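Local coordinates for aspartate aminotransferase (Thermotoga maritima, PDB 1O4S), which catalyses the pyridoxal-phosphate-dependent transfer of an amino group from L-aspartate to 2-oxoglutarate, giving oxaloacetate and L-glutamate, and acts as a homodimer, at residues 72-83 and 277-288. Residues are numbered along the deposited sequence; the frame is centred on the assembly and turned at random.
Sequences VKYTDPRGIYEL and SCINTVAQYAAL. With PLP (pyridoxal-5'-phosphate), chain J.
Leu83 forks over helix 281-290: CD2 lies 4.0 Å from Gln284 CB, while CD1 packs against Ala287 CB and the backbone of Leu288. Beside it Ile80 crosses Tyr285 at about a right angle, its CD1 over one ring face, offset toward the rim, 4.0 Å from the Tyr285 centroid in a CH-pi contact. Between this apolar centre and the polar edge stands Gln284, whose extended chain brings its amide up to the loop. Gln284 OE1 accepts from Ile80 N at 2.8 Å, in the carbonyl plane and nearly straight (168°); Gln284 NE2 donates to Thr75 OG1 at 2.9 Å and also to Ile279 O. A leucine in place of Gln284 would probably leave Ile80 N without its acceptor and take from Thr75 OG1 the N-H it receives. Farther along, Thr281 OG1 donates to Lys73 O (2.7 Å), and Cys278 SG, set between the backbone N and the carbonyl carbon (chi1 56°) and thereby turned to the loop, accepts from Thr75 N at 3.4 Å while also meeting the edge of the Tyr74 ring. Tyr74 OH reaches a phosphate oxygen of the cofactor, PLP O1P, at a very short 2.4 Å; this PLP is also held by Ser245, Arg254 and Tyr216 of the second subunit, so the loop lends a tyrosine across the dimer interface. Helix 57-68 backs helix 281-290, with Phe66 stacked on Tyr285, and Val106 of strand 104-107 meets Leu83 and Ile279.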
ATOM      1  N   VAL B  72       3.215   0.728  18.517  1.00 27.30           N
ATOM      2  CA  VAL B  72       3.031   0.990  17.104  1.00 26.18           C
ATOM      3  C   VAL B  72       2.143  -0.144  16.591  1.00 26.21           C
ATOM      4  O   VAL B  72       2.605  -1.238  16.215  1.00 25.93           O
ATOM      5  CB  VAL B  72       4.387   1.133  16.352  1.00 26.39           C
ATOM      6  CG1 VAL B  72       4.138   1.542  14.906  1.00 25.17           C
ATOM      7  CG2 VAL B  72       5.309   2.132  17.053  1.00 24.85           C
ATOM      8  N   LYS B  73       0.852   0.154  16.602  1.00 25.97           N
ATOM      9  CA  LYS B  73      -0.178  -0.844  16.481  1.00 26.44           C
ATOM     10  C   LYS B  73      -1.156  -0.463  15.409  1.00 26.64           C
ATOM     11  O   LYS B  73      -1.156   0.671  14.926  1.00 26.41           O
ATOM     12  CB  LYS B  73      -0.908  -1.058  17.825  1.00 26.60           C
ATOM     13  CG  LYS B  73      -0.002  -1.601  18.952  1.00 28.06           C
ATOM     14  CD  LYS B  73       0.495  -3.047  18.616  1.00 31.90           C
ATOM     15  CE  LYS B  73       1.426  -3.648  19.675  1.00 31.93           C
ATOM     16  NZ  LYS B  73       0.834  -3.813  21.033  1.00 28.74           N
ATOM     17  N   TYR B  74      -1.983  -1.441  15.041  1.00 26.52           N
ATOM     18  CA  TYR B  74      -2.972  -1.207  14.022  1.00 27.85           C
ATOM     19  C   TYR B  74      -3.888  -0.029  14.437  1.00 27.97           C
ATOM     20  O   TYR B  74      -4.162   0.156  15.623  1.00 27.65           O
ATOM     21  CB  TYR B  74      -3.824  -2.458  13.799  1.00 27.59           C
ATOM     22  CG  TYR B  74      -3.171  -3.650  13.085  1.00 26.98           C
ATOM     23  CD1 TYR B  74      -2.457  -3.502  11.883  1.00 28.91           C
ATOM     24  CD2 TYR B  74      -3.360  -4.918  13.569  1.00 23.67           C
ATOM     25  CE1 TYR B  74      -1.889  -4.621  11.240  1.00 27.45           C
ATOM     26  CE2 TYR B  74      -2.843  -6.028  12.942  1.00 25.81           C
ATOM     27  CZ  TYR B  74      -2.094  -5.886  11.777  1.00 26.03           C
ATOM     28  OH  TYR B  74      -1.615  -7.063  11.213  1.00 26.91           O
ATOM     29  N   THR B  75      -4.330   0.733  13.448  1.00 28.15           N
ATOM     30  CA  THR B  75      -5.378   1.751  13.614  1.00 29.00           C
ATOM     31  C   THR B  75      -6.565   1.440  12.694  1.00 29.45           C
ATOM     32  O   THR B  75      -6.533   0.494  11.917  1.00 28.15           O
ATOM     33  CB  THR B  75      -4.864   3.160  13.266  1.00 28.76           C
ATOM     34  OG1 THR B  75      -4.506   3.231  11.876  1.00 29.15           O
ATOM     35  CG2 THR B  75      -3.643   3.475  13.983  1.00 27.92           C
ATOM     36  N   ASP B  76      -7.609   2.259  12.806  1.00 29.75           N
ATOM     37  CA  ASP B  76      -8.699   2.302  11.845  1.00 30.09           C
ATOM     38  C   ASP B  76      -8.067   2.306  10.444  1.00 30.13           C
ATOM     39  O   ASP B  76      -7.192   3.092  10.172  1.00 30.03           O
ATOM     40  CB  ASP B  76      -9.488   3.579  12.118  1.00 30.18           C
ATOM     41  CG  ASP B  76     -10.740   3.740  11.266  1.00 31.94           C
ATOM     42  OD1 ASP B  76     -10.878   3.160  10.167  1.00 33.36           O
ATOM     43  OD2 ASP B  76     -11.626   4.528  11.613  1.00 34.98           O
ATOM     44  N   PRO B  77      -8.471   1.408   9.560  1.00 31.05           N
ATOM     45  CA  PRO B  77      -7.878   1.348   8.207  1.00 31.76           C
ATOM     46  C   PRO B  77      -7.987   2.639   7.381  1.00 32.50           C
ATOM     47  O   PRO B  77      -7.148   2.862   6.481  1.00 34.16           O
ATOM     48  CB  PRO B  77      -8.687   0.251   7.492  1.00 31.87           C
ATOM     49  CG  PRO B  77      -9.419  -0.459   8.497  1.00 32.88           C
ATOM     50  CD  PRO B  77      -9.500   0.380   9.768  1.00 31.72           C
ATOM     51  N   ARG B  78      -8.996   3.462   7.640  1.00 31.96           N
ATOM     52  CA  ARG B  78      -9.122   4.734   6.922  1.00 32.96           C
ATOM     53  C   ARG B  78      -8.276   5.829   7.494  1.00 32.38           C
ATOM     54  O   ARG B  78      -8.291   6.906   6.938  1.00 33.40           O
ATOM     55  CB  ARG B  78     -10.574   5.255   6.817  1.00 33.98           C
ATOM     56  CG  ARG B  78     -11.492   4.731   7.824  1.00 35.38           C
ATOM     57  CD  ARG B  78     -12.928   5.095   7.805  0.50 37.14           C
ATOM     58  NE  ARG B  78     -13.360   4.855   9.183  0.50 37.50           N
ATOM     59  CZ  ARG B  78     -14.470   5.276   9.730  0.50 38.20           C
ATOM     60  NH1 ARG B  78     -15.381   5.948   9.018  0.50 39.56           N
ATOM     61  NH2 ARG B  78     -14.677   4.982  11.007  0.50 36.80           N
ATOM     62  N   GLY B  79      -7.588   5.567   8.605  1.00 30.74           N
ATOM     63  CA  GLY B  79      -6.763   6.538   9.288  1.00 30.70           C
ATOM     64  C   GLY B  79      -7.363   6.900  10.634  1.00 30.66           C
ATOM     65  O   GLY B  79      -8.605   6.842  10.800  1.00 29.03           O
ATOM     66  N   ILE B  80      -6.512   7.253  11.594  1.00 30.63           N
ATOM     67  CA  ILE B  80      -6.998   7.626  12.926  1.00 31.75           C
ATOM     68  C   ILE B  80      -7.931   8.819  12.804  1.00 31.19           C
ATOM     69  O   ILE B  80      -7.670   9.721  12.009  1.00 32.03           O
ATOM     70  CB  ILE B  80      -5.838   7.963  13.924  1.00 32.85           C
ATOM     71  CG1 ILE B  80      -4.984   9.123  13.426  1.00 35.30           C
ATOM     72  CG2 ILE B  80      -4.956   6.708  14.220  1.00 32.90           C
ATOM     73  CD1 ILE B  80      -3.913   9.556  14.401  1.00 37.67           C
ATOM     74  N   TYR B  81      -8.993   8.832  13.602  1.00 31.53           N
ATOM     75  CA  TYR B  81     -10.033   9.852  13.544  1.00 32.64           C
ATOM     76  C   TYR B  81      -9.473  11.251  13.584  1.00 32.27           C
ATOM     77  O   TYR B  81      -9.905  12.122  12.843  1.00 32.23           O
ATOM     78  CB  TYR B  81     -10.994   9.723  14.746  1.00 33.38           C
ATOM     79  CG  TYR B  81     -12.105  10.721  14.689  1.00 35.92           C
ATOM     80  CD1 TYR B  81     -13.159  10.542  13.813  1.00 39.70           C
ATOM     81  CD2 TYR B  81     -12.096  11.862  15.496  1.00 40.59           C
ATOM     82  CE1 TYR B  81     -14.189  11.467  13.727  1.00 41.68           C
ATOM     83  CE2 TYR B  81     -13.110  12.793  15.422  1.00 42.17           C
ATOM     84  CZ  TYR B  81     -14.172  12.582  14.535  1.00 43.47           C
ATOM     85  OH  TYR B  81     -15.214  13.494  14.452  1.00 48.14           O
ATOM     86  N   GLU B  82      -8.508  11.455  14.466  1.00 32.06           N
ATOM     87  CA  GLU B  82      -7.920  12.775  14.698  1.00 32.48           C
ATOM     88  C   GLU B  82      -7.216  13.343  13.448  1.00 30.79           C
ATOM     89  O   GLU B  82      -7.315  14.555  13.152  1.00 30.22           O
ATOM     90  CB  GLU B  82      -6.970  12.692  15.900  1.00 33.51           C
ATOM     91  CG  GLU B  82      -7.711  12.517  17.256  1.00 37.56           C
ATOM     92  CD  GLU B  82      -8.174  11.069  17.643  1.00 42.69           C
ATOM     93  OE1 GLU B  82      -7.812  10.026  16.983  1.00 38.61           O
ATOM     94  OE2 GLU B  82      -8.943  10.977  18.669  1.00 45.69           O
ATOM     95  N   LEU B  83      -6.573  12.459  12.683  1.00 29.95           N
ATOM     96  CA  LEU B  83      -5.918  12.863  11.443  1.00 29.31           C
ATOM     97  C   LEU B  83      -6.989  13.178  10.379  1.00 29.42           C
ATOM     98  O   LEU B  83      -6.934  14.195   9.714  1.00 26.82           O
ATOM     99  CB  LEU B  83      -4.915  11.808  10.958  1.00 28.72           C
ATOM    100  CG  LEU B  83      -4.171  12.049   9.652  1.00 27.85           C
ATOM    101  CD1 LEU B  83      -3.527  13.464   9.626  1.00 27.47           C
ATOM    102  CD2 LEU B  83      -3.140  10.972   9.340  1.00 29.74           C
ATOM    103  N   SER B 277      -4.239  -2.305   4.567  1.00 29.82           N
ATOM    104  CA  SER B 277      -4.802  -1.850   5.819  1.00 30.75           C
ATOM    105  C   SER B 277      -4.355  -0.405   6.121  1.00 30.24           C
ATOM    106  O   SER B 277      -3.948   0.352   5.211  1.00 30.22           O
ATOM    107  CB  SER B 277      -4.412  -2.778   6.954  1.00 31.87           C
ATOM    108  OG  SER B 277      -5.419  -2.688   7.924  1.00 35.02           O
ATOM    109  N   CYS B 278      -4.430  -0.027   7.383  1.00 29.72           N
ATOM    110  CA  CYS B 278      -3.983   1.259   7.861  1.00 30.16           C
ATOM    111  C   CYS B 278      -2.527   1.540   7.477  1.00 29.11           C
ATOM    112  O   CYS B 278      -1.713   0.643   7.299  1.00 28.35           O
ATOM    113  CB  CYS B 278      -4.131   1.328   9.391  1.00 31.27           C
ATOM    114  SG  CYS B 278      -3.275   0.017  10.306  1.00 38.22           S
ATOM    115  N   ILE B 279      -2.198   2.808   7.364  1.00 29.61           N
ATOM    116  CA  ILE B 279      -0.809   3.219   7.110  1.00 28.91           C
ATOM    117  C   ILE B 279      -0.037   3.257   8.421  1.00 27.87           C
ATOM    118  O   ILE B 279      -0.588   3.286   9.506  1.00 26.86           O
ATOM    119  CB  ILE B 279      -0.704   4.555   6.324  1.00 29.11           C
ATOM    120  CG1 ILE B 279      -0.919   5.791   7.204  1.00 29.34           C
ATOM    121  CG2 ILE B 279      -1.683   4.576   5.151  1.00 31.63           C
ATOM    122  CD1 ILE B 279      -0.486   7.130   6.549  1.00 30.74           C
ATOM    123  N   ASN B 280       1.270   3.263   8.275  1.00 27.62           N
ATOM    124  CA  ASN B 280       2.185   3.346   9.373  1.00 27.79           C
ATOM    125  C   ASN B 280       1.728   4.341  10.448  1.00 27.31           C
ATOM    126  O   ASN B 280       1.491   5.532  10.162  1.00 25.31           O
ATOM    127  CB  ASN B 280       3.551   3.741   8.805  1.00 28.16           C
ATOM    128  CG  ASN B 280       4.627   3.816   9.860  1.00 27.73           C
ATOM    129  OD1 ASN B 280       4.683   4.760  10.652  1.00 27.01           O
ATOM    130  ND2 ASN B 280       5.540   2.860   9.824  1.00 23.76           N
ATOM    131  N   THR B 281       1.624   3.868  11.682  1.00 27.79           N
ATOM    132  CA  THR B 281       1.060   4.702  12.749  1.00 28.38           C
ATOM    133  C   THR B 281       1.933   5.892  13.085  1.00 28.01           C
ATOM    134  O   THR B 281       1.414   6.977  13.389  1.00 27.75           O
ATOM    135  CB  THR B 281       0.812   3.871  14.016  1.00 28.03           C
ATOM    136  OG1 THR B 281       0.148   2.656  13.651  1.00 28.98           O
ATOM    137  CG2 THR B 281      -0.113   4.595  14.985  1.00 26.07           C
ATOM    138  N   VAL B 282       3.250   5.684  13.098  1.00 27.86           N
ATOM    139  CA  VAL B 282       4.158   6.806  13.305  1.00 27.74           C
ATOM    140  C   VAL B 282       3.873   7.914  12.291  1.00 27.66           C
ATOM    141  O   VAL B 282       3.773   9.086  12.657  1.00 27.19           O
ATOM    142  CB  VAL B 282       5.663   6.398  13.291  1.00 27.17           C
ATOM    143  CG1 VAL B 282       6.524   7.561  13.762  1.00 27.89           C
ATOM    144  CG2 VAL B 282       5.904   5.176  14.162  1.00 27.46           C
ATOM    145  N   ALA B 283       3.764   7.535  11.019  1.00 27.22           N
ATOM    146  CA  ALA B 283       3.471   8.456   9.939  1.00 26.87           C
ATOM    147  C   ALA B 283       2.158   9.237  10.197  1.00 26.54           C
ATOM    148  O   ALA B 283       2.052  10.415   9.918  1.00 26.14           O
ATOM    149  CB  ALA B 283       3.391   7.696   8.589  1.00 27.39           C
ATOM    150  N   GLN B 284       1.156   8.563  10.716  1.00 26.95           N
ATOM    151  CA  GLN B 284      -0.104   9.219  11.011  1.00 27.54           C
ATOM    152  C   GLN B 284       0.104  10.306  12.018  1.00 27.40           C
ATOM    153  O   GLN B 284      -0.391  11.411  11.807  1.00 28.31           O
ATOM    154  CB  GLN B 284      -1.157   8.243  11.453  1.00 26.93           C
ATOM    155  CG  GLN B 284      -1.498   7.250  10.387  1.00 28.34           C
ATOM    156  CD  GLN B 284      -2.740   6.440  10.685  1.00 28.34           C
ATOM    157  OE1 GLN B 284      -3.804   6.996  10.843  1.00 32.38           O
ATOM    158  NE2 GLN B 284      -2.610   5.136  10.703  1.00 26.43           N
ATOM    159  N   TYR B 285       0.838  10.032  13.085  1.00 26.83           N
ATOM    160  CA  TYR B 285       1.115  11.074  14.062  1.00 28.59           C
ATOM    161  C   TYR B 285       2.006  12.173  13.533  1.00 28.40           C
ATOM    162  O   TYR B 285       1.799  13.358  13.861  1.00 27.31           O
ATOM    163  CB  TYR B 285       1.609  10.497  15.393  1.00 28.84           C
ATOM    164  CG  TYR B 285       0.427   9.868  16.122  1.00 32.24           C
ATOM    165  CD1 TYR B 285       0.202   8.503  16.082  1.00 32.12           C
ATOM    166  CD2 TYR B 285      -0.500  10.662  16.790  1.00 36.59           C
ATOM    167  CE1 TYR B 285      -0.878   7.931  16.706  1.00 34.48           C
ATOM    168  CE2 TYR B 285      -1.589  10.094  17.423  1.00 38.68           C
ATOM    169  CZ  TYR B 285      -1.756   8.718  17.374  1.00 37.65           C
ATOM    170  OH  TYR B 285      -2.808   8.136  17.984  1.00 40.75           O
ATOM    171  N   ALA B 286       2.951  11.810  12.675  1.00 28.40           N
ATOM    172  CA  ALA B 286       3.791  12.809  12.027  1.00 28.54           C
ATOM    173  C   ALA B 286       2.914  13.783  11.173  1.00 28.03           C
ATOM    174  O   ALA B 286       3.069  14.986  11.246  1.00 27.36           O
ATOM    175  CB  ALA B 286       4.840  12.130  11.179  1.00 29.10           C
ATOM    176  N   ALA B 287       1.991  13.234  10.392  1.00 27.79           N
ATOM    177  CA  ALA B 287       1.106  14.016   9.544  1.00 28.58           C
ATOM    178  C   ALA B 287       0.150  14.915  10.336  1.00 28.40           C
ATOM    179  O   ALA B 287      -0.112  16.048   9.976  1.00 27.99           O
ATOM    180  CB  ALA B 287       0.336  13.075   8.581  1.00 29.44           C
ATOM    181  N   LEU B 288      -0.325  14.424  11.460  1.00 28.90           N
ATOM    182  CA  LEU B 288      -1.217  15.195  12.298  1.00 29.37           C
ATOM    183  C   LEU B 288      -0.481  16.469  12.765  1.00 29.00           C
ATOM    184  O   LEU B 288      -1.031  17.562  12.698  1.00 28.76           O
ATOM    185  CB  LEU B 288      -1.734  14.312  13.444  1.00 28.98           C
ATOM    186  CG  LEU B 288      -2.649  14.903  14.504  1.00 32.81           C
ATOM    187  CD1 LEU B 288      -3.957  15.413  13.887  1.00 34.32           C
ATOM    188  CD2 LEU B 288      -2.928  13.835  15.543  1.00 33.47           C
TER
HETATM  189  N1  PLP J1234      -1.970 -13.188   7.366  1.00 37.86           N
HETATM  190  C2  PLP J1234      -2.730 -13.505   8.484  1.00 38.84           C
HETATM  191  C2A PLP J1234      -3.531 -14.801   8.378  1.00 35.14           C
HETATM  192  C3  PLP J1234      -2.726 -12.651   9.626  1.00 38.80           C
HETATM  193  O3  PLP J1234      -3.419 -12.934  10.600  1.00 37.54           O
HETATM  194  C4  PLP J1234      -1.912 -11.472   9.659  1.00 41.68           C
HETATM  195  C4A PLP J1234      -1.837 -10.484  10.839  1.00 46.26           C
HETATM  196  C5  PLP J1234      -1.178 -11.212   8.495  1.00 44.68           C
HETATM  197  C6  PLP J1234      -1.193 -12.078   7.374  1.00 41.17           C
HETATM  198  C5A PLP J1234      -0.245 -10.039   8.387  1.00 45.16           C
HETATM  199  O4P PLP J1234      -0.675  -8.716   8.568  1.00 36.56           O
HETATM  200  P   PLP J1234       0.337  -7.519   8.329  1.00 32.67           P
HETATM  201  O1P PLP J1234       0.052  -6.760   9.566  1.00 31.42           O
HETATM  202  O2P PLP J1234       1.674  -8.040   8.091  1.00 33.03           O
HETATM  203  O3P PLP J1234      -0.236  -6.918   7.100  1.00 31.85           O
HETATM  204  O   HOH W   1      -4.896   4.479   6.732  1.00 33.83           O